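Local atomic coordinates of fiber protein (Human adenovirus 16, PDB entry 3CNC), a protein that forms the trimeric knob at the tip of the adenovirus fiber, which probably attaches the virus to its host-cell receptor CD46. Residues D89-F94 with L104-S109; V172-R177 with Y185-S190; K52-L57 with Y67-G72. All blocks are in the same frame, centred on the assembly; numbering follows the deposited sequence.

Contact 1 (D89-F94 with L104-S109)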
loop_
_atom_site.group_PDB
_atom_site.type_symbol
_atom_site.label_atom_id
_atom_site.label_comp_id
_atom_site.label_asym_id
_atom_site.label_seq_id
_atom_site.Cartn_x
_atom_site.Cartn_y
_atom_site.Cartn_z
ATOM N N ASP A 89 -21.242 -3.971 1.932
ATOM C CA ASP A 89 -20.557 -4.785 2.922
ATOM C C ASP A 89 -20.278 -6.163 2.409
ATOM O O ASP A 89 -21.104 -6.763 1.729
ATOM C CB ASP A 89 -21.398 -4.935 4.192
ATOM C CG ASP A 89 -21.380 -3.702 5.060
ATOM O OD1 ASP A 89 -20.295 -3.328 5.542
ATOM O OD2 ASP A 89 -22.456 -3.112 5.269
ATOM N N VAL A 90 -19.101 -6.665 2.743
ATOM C CA VAL A 90 -18.713 -8.010 2.386
ATOM C C VAL A 90 -18.119 -8.512 3.688
ATOM O O VAL A 90 -17.101 -8.004 4.154
ATOM C CB VAL A 90 -17.652 -8.032 1.274
ATOM C CG1 VAL A 90 -17.112 -9.437 1.102
ATOM C CG2 VAL A 90 -18.264 -7.543 -0.032
ATOM N N ASN A 91 -18.778 -9.485 4.300
ATOM C CA ASN A 91 -18.296 -10.018 5.562
ATOM C C ASN A 91 -17.714 -11.398 5.327
ATOM O O ASN A 91 -18.266 -12.189 4.564
ATOM C CB ASN A 91 -19.447 -10.085 6.573
ATOM C CG ASN A 91 -20.259 -8.795 6.615
ATOM O OD1 ASN A 91 -19.709 -7.695 6.762
ATOM N ND2 ASN A 91 -21.575 -8.926 6.484
ATOM N N LEU A 92 -16.592 -11.679 5.979
ATOM C CA LEU A 92 -15.919 -12.969 5.845
ATOM C C LEU A 92 -15.678 -13.603 7.215
ATOM O O LEU A 92 -15.082 -12.982 8.109
ATOM C CB LEU A 92 -14.584 -12.780 5.120
ATOM C CG LEU A 92 -14.514 -12.852 3.590
ATOM C CD1 LEU A 92 -15.676 -12.142 2.954
ATOM C CD2 LEU A 92 -13.189 -12.258 3.132
ATOM N N ALA A 93 -16.153 -14.834 7.381
ATOM C CA ALA A 93 -15.978 -15.557 8.635
ATOM C C ALA A 93 -15.264 -16.872 8.339
ATOM O O ALA A 93 -15.653 -17.608 7.435
ATOM C CB ALA A 93 -17.339 -15.814 9.290
ATOM N N PHE A 94 -14.216 -17.163 9.103
ATOM C CA PHE A 94 -13.442 -18.382 8.882
ATOM C C PHE A 94 -13.456 -19.283 10.118
ATOM O O PHE A 94 -13.625 -18.806 11.235
ATOM C CB PHE A 94 -11.976 -18.032 8.529
ATOM C CG PHE A 94 -11.821 -16.909 7.522
ATOM C CD1 PHE A 94 -12.072 -15.587 7.877
ATOM C CD2 PHE A 94 -11.407 -17.175 6.222
ATOM C CE1 PHE A 94 -11.913 -14.542 6.944
ATOM C CE2 PHE A 94 -11.245 -16.135 5.281
ATOM C CZ PHE A 94 -11.500 -14.822 5.645
ATOM N N LEU A 104 -22.223 -17.973 6.846
ATOM C CA LEU A 104 -22.006 -16.777 7.660
ATOM C C LEU A 104 -21.344 -15.663 6.855
ATOM O O LEU A 104 -21.357 -14.499 7.266
ATOM C CB LEU A 104 -21.120 -17.098 8.872
ATOM C CG LEU A 104 -21.683 -17.861 10.078
ATOM C CD1 LEU A 104 -20.556 -18.170 11.056
ATOM C CD2 LEU A 104 -22.772 -17.037 10.759
ATOM N N SER A 105 -20.783 -16.018 5.704
ATOM C CA SER A 105 -20.068 -15.049 4.871
ATOM C C SER A 105 -20.760 -14.604 3.588
ATOM O O SER A 105 -21.580 -15.326 3.020
ATOM C CB SER A 105 -18.692 -15.617 4.508
ATOM O OG SER A 105 -18.099 -16.244 5.637
ATOM N N SER A 106 -20.412 -13.403 3.134
ATOM C CA SER A 106 -20.961 -12.875 1.898
ATOM C C SER A 106 -20.409 -13.703 0.741
ATOM O O SER A 106 -21.078 -13.856 -0.277
ATOM C CB SER A 106 -20.558 -11.419 1.708
ATOM O OG SER A 106 -20.962 -10.633 2.807
ATOM N N LEU A 107 -19.190 -14.226 0.904
ATOM C CA LEU A 107 -18.536 -15.055 -0.113
ATOM C C LEU A 107 -19.084 -16.481 -0.034
ATOM O O LEU A 107 -19.035 -17.111 1.021
ATOM C CB LEU A 107 -17.020 -15.066 0.108
ATOM C CG LEU A 107 -16.141 -15.829 -0.891
ATOM C CD1 LEU A 107 -16.247 -15.209 -2.286
ATOM C CD2 LEU A 107 -14.695 -15.801 -0.398
ATOM N N LYS A 108 -19.587 -17.000 -1.151
ATOM C CA LYS A 108 -20.188 -18.331 -1.151
ATOM C C LYS A 108 -19.361 -19.501 -1.648
ATOM O O LYS A 108 -19.845 -20.626 -1.689
ATOM C CB LYS A 108 -21.520 -18.297 -1.899
ATOM C CG LYS A 108 -22.488 -17.260 -1.350
ATOM C CD LYS A 108 -22.762 -17.470 0.141
ATOM C CE LYS A 108 -23.733 -16.412 0.676
ATOM N NZ LYS A 108 -24.109 -16.649 2.107
ATOM N N SER A 109 -18.124 -19.251 -2.046
ATOM C CA SER A 109 -17.255 -20.338 -2.470
ATOM C C SER A 109 -15.962 -20.143 -1.680
ATOM O O SER A 109 -15.489 -19.013 -1.530
ATOM C CB SER A 109 -17.010 -20.294 -3.984
ATOM O OG SER A 109 -16.757 -18.980 -4.430
#
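Ser106 bonds both the N-H and the C=O of Asn91, on one edge of the strand. Its backbone N gives a hydrogen bond of 2.9 Å to Asn91 O, lying in the plane of that carbonyl, and its OG takes the Asn91 N-H, N to OG 2.9 Å and nearly straight at 168°. Followed outward from the backbone, the Ser106 side chain sets CB against Val90 CG1, 4.0 Å away, and then brings OG up to the strand, where it meets the Asn91 backbone N-H and rests 3.5 Å from Val90 CA. OG stands opposite the serine's own carbonyl carbon and beside its N (chi1 -57°), so that the two meet the N-H and C=O of one residue. One residue earlier, Ser105 uses its hydroxyl alone: OG accepts the Ala93 N-H (N to OG 3.0 Å), and the same hydroxyl is also hydrogen-bonded to Ile101 O. Two serine hydroxyls thus stand in for carbonyls that a true partner strand would offer. Apolar contact is sparse: Ala93 CB meets Leu104 CB at 4.0 Å, and Leu92 CD1 lies near Leu107 CB. Lys108 NZ reaches back to Ser105 O and to Thr102 O, tying the turn to itself. With Met187 and its neighbours bonded along the other edge, 89-94 belongs to an outer strand of an antiparallel sheet within this chain, its edge covered by an irregular loop of the knob's beta sandwich.

Contact 2 (V172-R177 with Y185-S190)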
loop_
_atom_site.group_PDB
_atom_site.type_symbol
_atom_site.label_atom_id
_atom_site.label_comp_id
_atom_site.label_asym_id
_atom_site.label_seq_id
_atom_site.Cartn_x
_atom_site.Cartn_y
_atom_site.Cartn_z
ATOM N N VAL A 172 -11.896 -1.809 6.879
ATOM C CA VAL A 172 -11.659 -3.230 7.025
ATOM C C VAL A 172 -11.705 -3.533 8.506
ATOM O O VAL A 172 -11.077 -2.845 9.301
ATOM C CB VAL A 172 -10.277 -3.650 6.484
ATOM C CG1 VAL A 172 -10.163 -5.154 6.478
ATOM C CG2 VAL A 172 -10.071 -3.101 5.098
ATOM N N THR A 173 -12.472 -4.545 8.887
ATOM C CA THR A 173 -12.546 -4.921 10.286
ATOM C C THR A 173 -11.920 -6.299 10.420
ATOM O O THR A 173 -12.278 -7.215 9.683
ATOM C CB THR A 173 -13.998 -4.983 10.787
ATOM O OG1 THR A 173 -14.668 -3.757 10.469
ATOM C CG2 THR A 173 -14.019 -5.189 12.308
ATOM N N LEU A 174 -10.975 -6.444 11.345
ATOM C CA LEU A 174 -10.320 -7.736 11.544
ATOM C C LEU A 174 -10.718 -8.330 12.905
ATOM O O LEU A 174 -10.623 -7.652 13.926
ATOM C CB LEU A 174 -8.796 -7.574 11.462
ATOM C CG LEU A 174 -8.208 -6.907 10.202
ATOM C CD1 LEU A 174 -6.715 -6.699 10.364
ATOM C CD2 LEU A 174 -8.476 -7.762 8.985
ATOM N N ASN A 175 -11.171 -9.582 12.899
ATOM C CA ASN A 175 -11.562 -10.286 14.116
ATOM C C ASN A 175 -12.194 -9.445 15.208
ATOM O O ASN A 175 -11.667 -9.447 16.318
ATOM C CB ASN A 175 -10.362 -10.923 14.819
ATOM C CG ASN A 175 -9.555 -11.810 13.941
ATOM O OD1 ASN A 175 -10.092 -12.536 13.112
ATOM N ND2 ASN A 175 -8.241 -11.791 14.146
ATOM N N ARG A 176 -13.278 -8.726 14.995
ATOM C CA ARG A 176 -13.729 -7.994 16.173
ATOM C C ARG A 176 -14.903 -8.680 16.856
ATOM O O ARG A 176 -15.042 -8.628 18.081
ATOM C CB ARG A 176 -14.074 -6.548 15.843
ATOM C CG ARG A 176 -13.674 -5.633 16.977
ATOM C CD ARG A 176 -14.199 -4.228 16.828
ATOM N NE ARG A 176 -15.644 -4.175 16.976
ATOM C CZ ARG A 176 -16.300 -3.096 17.378
ATOM N NH1 ARG A 176 -15.631 -1.992 17.673
ATOM N NH2 ARG A 176 -17.619 -3.119 17.477
ATOM N N ARG A 177 -15.735 -9.342 16.058
ATOM C CA ARG A 177 -16.882 -10.050 16.589
ATOM C C ARG A 177 -16.967 -11.443 16.002
ATOM O O ARG A 177 -16.694 -11.652 14.818
ATOM C CB ARG A 177 -18.194 -9.323 16.253
ATOM C CG ARG A 177 -18.410 -7.967 16.904
ATOM C CD ARG A 177 -19.838 -7.485 16.626
ATOM N NE ARG A 177 -20.038 -6.056 16.881
ATOM C CZ ARG A 177 -20.098 -5.492 18.087
ATOM N NH1 ARG A 177 -19.976 -6.232 19.184
ATOM N NH2 ARG A 177 -20.283 -4.177 18.198
ATOM N N TYR A 185 -12.088 -16.631 12.979
ATOM C CA TYR A 185 -11.571 -15.369 12.451
ATOM C C TYR A 185 -12.605 -14.605 11.670
ATOM O O TYR A 185 -13.556 -15.188 11.153
ATOM C CB TYR A 185 -10.374 -15.619 11.541
ATOM C CG TYR A 185 -9.332 -16.493 12.173
ATOM C CD1 TYR A 185 -9.377 -17.877 12.023
ATOM C CD2 TYR A 185 -8.337 -15.942 12.980
ATOM C CE1 TYR A 185 -8.458 -18.693 12.667
ATOM C CE2 TYR A 185 -7.412 -16.750 13.634
ATOM C CZ TYR A 185 -7.478 -18.123 13.473
ATOM O OH TYR A 185 -6.570 -18.924 14.121
ATOM N N ALA A 186 -12.406 -13.296 11.575
ATOM C CA ALA A 186 -13.322 -12.450 10.833
ATOM C C ALA A 186 -12.564 -11.390 10.062
ATOM O O ALA A 186 -11.542 -10.879 10.524
ATOM C CB ALA A 186 -14.335 -11.777 11.782
ATOM N N MET A 187 -13.091 -11.054 8.889
ATOM C CA MET A 187 -12.506 -10.028 8.034
ATOM C C MET A 187 -13.648 -9.356 7.277
ATOM O O MET A 187 -14.228 -9.949 6.378
ATOM C CB MET A 187 -11.515 -10.668 7.060
ATOM C CG MET A 187 -10.736 -9.672 6.216
ATOM S SD MET A 187 -9.310 -10.454 5.417
ATOM C CE MET A 187 -9.961 -10.863 3.886
ATOM N N ASN A 188 -13.981 -8.126 7.644
ATOM C CA ASN A 188 -15.075 -7.422 6.981
ATOM C C ASN A 188 -14.633 -6.200 6.205
ATOM O O ASN A 188 -13.759 -5.449 6.643
ATOM C CB ASN A 188 -16.144 -6.998 7.994
ATOM C CG ASN A 188 -16.733 -8.174 8.728
ATOM O OD1 ASN A 188 -16.620 -9.312 8.278
ATOM N ND2 ASN A 188 -17.376 -7.911 9.857
ATOM N N PHE A 189 -15.245 -6.010 5.045
ATOM C CA PHE A 189 -14.939 -4.864 4.215
ATOM C C PHE A 189 -16.235 -4.128 3.934
ATOM O O PHE A 189 -17.291 -4.750 3.782
ATOM C CB PHE A 189 -14.346 -5.290 2.872
ATOM C CG PHE A 189 -13.130 -6.143 2.982
ATOM C CD1 PHE A 189 -13.243 -7.508 3.190
ATOM C CD2 PHE A 189 -11.863 -5.581 2.852
ATOM C CE1 PHE A 189 -12.112 -8.315 3.265
ATOM C CE2 PHE A 189 -10.714 -6.374 2.924
ATOM C CZ PHE A 189 -10.834 -7.741 3.130
ATOM N N SER A 190 -16.153 -2.807 3.891
ATOM C CA SER A 190 -17.304 -1.987 3.565
ATOM C C SER A 190 -16.798 -0.785 2.766
ATOM O O SER A 190 -15.768 -0.198 3.100
ATOM C CB SER A 190 -18.062 -1.520 4.825
ATOM O OG SER A 190 -17.339 -0.570 5.581
#
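Strand 172-174 runs antiparallel to 185-190, their axes 4.6 Å apart at closest approach and 169° between directions. Thr173 and Asn188 form the hydrogen-bonded pair (Thr173 N to Asn188 O 2.7 Å), flanked by the non-hydrogen-bonded pairs Val172-Phe189 and Leu174-Met187. At Asn175 the chain leaves strand geometry, with phi and psi both positive. Its N still bonds Ala186 O at 2.7 Å, though from above the carbonyl plane, and its side chain replaces the backbone acceptor: with CG beside the backbone N (chi1 -54°), OD1 turns back to accept the Ala186 N-H (N to OD1 2.9 Å), in the plane of the amide carbonyl. ND2 is held by Pro132 O and Tyr137 O, which fixes the amide's rotation. These are the two central strands of the knob's four-stranded antiparallel sheet, joined as a beta hairpin. On its buried face Val172 and Phe189 lie side by side; CG1 of the valine sits over the ring off-centre, 4.3 Å from the centroid, and Phe213 meets the same ring at a steep angle. Leu174 CD2 touches Met187 CG at 4.1 Å. Thr173 and Asn188 share the other, partly exposed face, meeting CB to CB, and Asn188 OD1 accepts the Leu92 N-H from the next strand.

Contact 3 (K52-L57 with Y67-G72)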
loop_
_atom_site.group_PDB
_atom_site.type_symbol
_atom_site.label_atom_id
_atom_site.label_comp_id
_atom_site.label_asym_id
_atom_site.label_seq_id
_atom_site.Cartn_x
_atom_site.Cartn_y
_atom_site.Cartn_z
ATOM N N LYS A 52 -19.180 -10.275 -8.225
ATOM C CA LYS A 52 -17.890 -10.955 -8.270
ATOM C C LYS A 52 -16.879 -10.315 -7.325
ATOM O O LYS A 52 -16.556 -9.136 -7.455
ATOM C CB LYS A 52 -17.348 -10.933 -9.697
ATOM C CG LYS A 52 -18.273 -11.574 -10.703
ATOM C CD LYS A 52 -17.925 -11.154 -12.120
ATOM C CE LYS A 52 -18.851 -11.819 -13.137
ATOM N NZ LYS A 52 -18.628 -11.298 -14.521
ATOM N N LEU A 53 -16.390 -11.107 -6.376
ATOM C CA LEU A 53 -15.414 -10.641 -5.400
ATOM C C LEU A 53 -14.024 -11.168 -5.715
ATOM O O LEU A 53 -13.816 -12.382 -5.802
ATOM C CB LEU A 53 -15.787 -11.114 -3.997
ATOM C CG LEU A 53 -14.689 -10.888 -2.942
ATOM C CD1 LEU A 53 -14.595 -9.407 -2.618
ATOM C CD2 LEU A 53 -15.004 -11.680 -1.692
ATOM N N THR A 54 -13.074 -10.258 -5.903
ATOM C CA THR A 54 -11.694 -10.667 -6.150
ATOM C C THR A 54 -10.910 -10.314 -4.888
ATOM O O THR A 54 -10.850 -9.156 -4.477
ATOM C CB THR A 54 -11.073 -9.936 -7.341
ATOM O OG1 THR A 54 -11.825 -10.237 -8.519
ATOM C CG2 THR A 54 -9.634 -10.397 -7.557
ATOM N N LEU A 55 -10.333 -11.318 -4.257
ATOM C CA LEU A 55 -9.578 -11.078 -3.047
ATOM C C LEU A 55 -8.308 -11.901 -3.097
ATOM O O LEU A 55 -8.352 -13.105 -3.331
ATOM C CB LEU A 55 -10.402 -11.471 -1.816
ATOM C CG LEU A 55 -9.690 -11.347 -0.459
ATOM C CD1 LEU A 55 -9.539 -9.882 -0.110
ATOM C CD2 LEU A 55 -10.490 -12.080 0.637
ATOM N N VAL A 56 -7.176 -11.243 -2.894
ATOM C CA VAL A 56 -5.903 -11.941 -2.890
ATOM C C VAL A 56 -5.181 -11.692 -1.566
ATOM O O VAL A 56 -4.943 -10.541 -1.182
ATOM C CB VAL A 56 -4.994 -11.464 -4.017
ATOM C CG1 VAL A 56 -3.885 -12.490 -4.252
ATOM C CG2 VAL A 56 -5.819 -11.221 -5.276
ATOM N N LEU A 57 -4.859 -12.772 -0.863
ATOM C CA LEU A 57 -4.135 -12.671 0.402
ATOM C C LEU A 57 -2.776 -13.338 0.183
ATOM O O LEU A 57 -2.711 -14.505 -0.205
ATOM C CB LEU A 57 -4.908 -13.386 1.520
ATOM C CG LEU A 57 -6.321 -12.835 1.777
ATOM C CD1 LEU A 57 -6.983 -13.625 2.908
ATOM C CD2 LEU A 57 -6.248 -11.369 2.121
ATOM N N TYR A 67 -5.253 -7.729 -1.511
ATOM C CA TYR A 67 -5.756 -7.068 -2.715
ATOM C C TYR A 67 -7.246 -7.393 -2.834
ATOM O O TYR A 67 -7.632 -8.555 -2.802
ATOM C CB TYR A 67 -5.018 -7.608 -3.944
ATOM C CG TYR A 67 -5.530 -7.098 -5.278
ATOM C CD1 TYR A 67 -4.918 -6.020 -5.912
ATOM C CD2 TYR A 67 -6.599 -7.730 -5.930
ATOM C CE1 TYR A 67 -5.340 -5.585 -7.174
ATOM C CE2 TYR A 67 -7.039 -7.300 -7.196
ATOM C CZ TYR A 67 -6.401 -6.235 -7.810
ATOM O OH TYR A 67 -6.785 -5.834 -9.064
ATOM N N ILE A 68 -8.089 -6.378 -2.981
ATOM C CA ILE A 68 -9.517 -6.643 -3.077
ATOM C C ILE A 68 -10.238 -5.711 -4.021
ATOM O O ILE A 68 -9.976 -4.504 -4.054
ATOM C CB ILE A 68 -10.216 -6.567 -1.688
ATOM C CG1 ILE A 68 -11.667 -7.045 -1.800
ATOM C CG2 ILE A 68 -10.161 -5.123 -1.145
ATOM C CD1 ILE A 68 -12.321 -7.363 -0.455
ATOM N N THR A 69 -11.166 -6.300 -4.767
ATOM C CA THR A 69 -11.972 -5.575 -5.726
ATOM C C THR A 69 -13.354 -6.228 -5.918
ATOM O O THR A 69 -13.506 -7.452 -5.816
ATOM C CB THR A 69 -11.239 -5.500 -7.089
ATOM O OG1 THR A 69 -11.691 -4.346 -7.799
ATOM C CG2 THR A 69 -11.505 -6.741 -7.917
ATOM N N LEU A 70 -14.351 -5.392 -6.199
ATOM C CA LEU A 70 -15.727 -5.842 -6.417
ATOM C C LEU A 70 -16.258 -5.515 -7.819
ATOM O O LEU A 70 -16.027 -4.420 -8.345
ATOM C CB LEU A 70 -16.656 -5.168 -5.418
ATOM C CG LEU A 70 -17.286 -5.938 -4.269
ATOM C CD1 LEU A 70 -18.352 -5.030 -3.676
ATOM C CD2 LEU A 70 -17.931 -7.249 -4.738
ATOM N N MET A 71 -16.975 -6.457 -8.421
ATOM C CA MET A 71 -17.588 -6.203 -9.725
ATOM C C MET A 71 -19.039 -6.682 -9.708
ATOM O O MET A 71 -19.302 -7.867 -9.503
ATOM C CB MET A 71 -16.837 -6.902 -10.859
ATOM C CG MET A 71 -17.360 -6.459 -12.223
ATOM S SD MET A 71 -16.810 -7.443 -13.628
ATOM C CE MET A 71 -15.538 -6.399 -14.280
ATOM N N GLY A 72 -19.976 -5.757 -9.912
ATOM C CA GLY A 72 -21.392 -6.104 -9.909
ATOM C C GLY A 72 -21.793 -7.171 -10.922
ATOM O O GLY A 72 -21.213 -7.265 -12.005
#
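Leu53, Leu55 and Ile68 pack tightly on one face of this contact: Leu55 CD1 comes to 3.7 Å from Ile68 CB, and Leu53 CD1 lies just as close to Ile68 CD1. With both leucine CG atoms anti to their backbone N (chi1 170° in Leu53, 177° in Leu55), the branches lean across toward the isoleucine, which they meet obliquely. Phe189, Met187 and Trp191 close over this face from the facing sheet. The backbones run antiparallel, and Lys52-Met71, Thr54-Thr69 and Val56-Tyr67 each exchange two hydrogen bonds. The two strands form a beta hairpin in the second sheet of the knob's antiparallel beta sandwich. Most of the other face is tight as well. At one end Val56 CG2 touches Tyr67 CD2 at 3.6 Å, and Thr54 CG2 lies at the edge of the same ring; here Ile216 of the second subunit packs on both Val56 and Tyr67, and Tyr67 OH is hydrogen-bonded to Tyr137 OH of that subunit. In the middle Thr69 CG2 presses on Thr54 CB, 3.3 Å away. Only the far, partly exposed end is loose: Lys52 and Met71 run side by side, CD to SD 4.2 Å, though Met71 also touches Glu149 of the second subunit.

From the N terminus, contact 3 comes first, closing the tight hairpin 52-57/67-72. The chain then crosses to the other sheet, and contact 1 folds the loop after strand 85-94 back onto that strand. Contact 2 closes last, as the hairpin 172-177/185-190. The three follow in series; none nests within or crosses another. Contacts 1 and 2 share a sheet: strands 85-94 and 185-194 are neighbours, with Val90 N bonded to Phe189 O and Leu92 O to Met187 N. Contact 3 faces both across the sandwich, Leu55 CD2 lying 3.7 Å from Leu92 CD2 and 3.5 Å from Met187 CE, while Leu107 of the loop reaches Leu53.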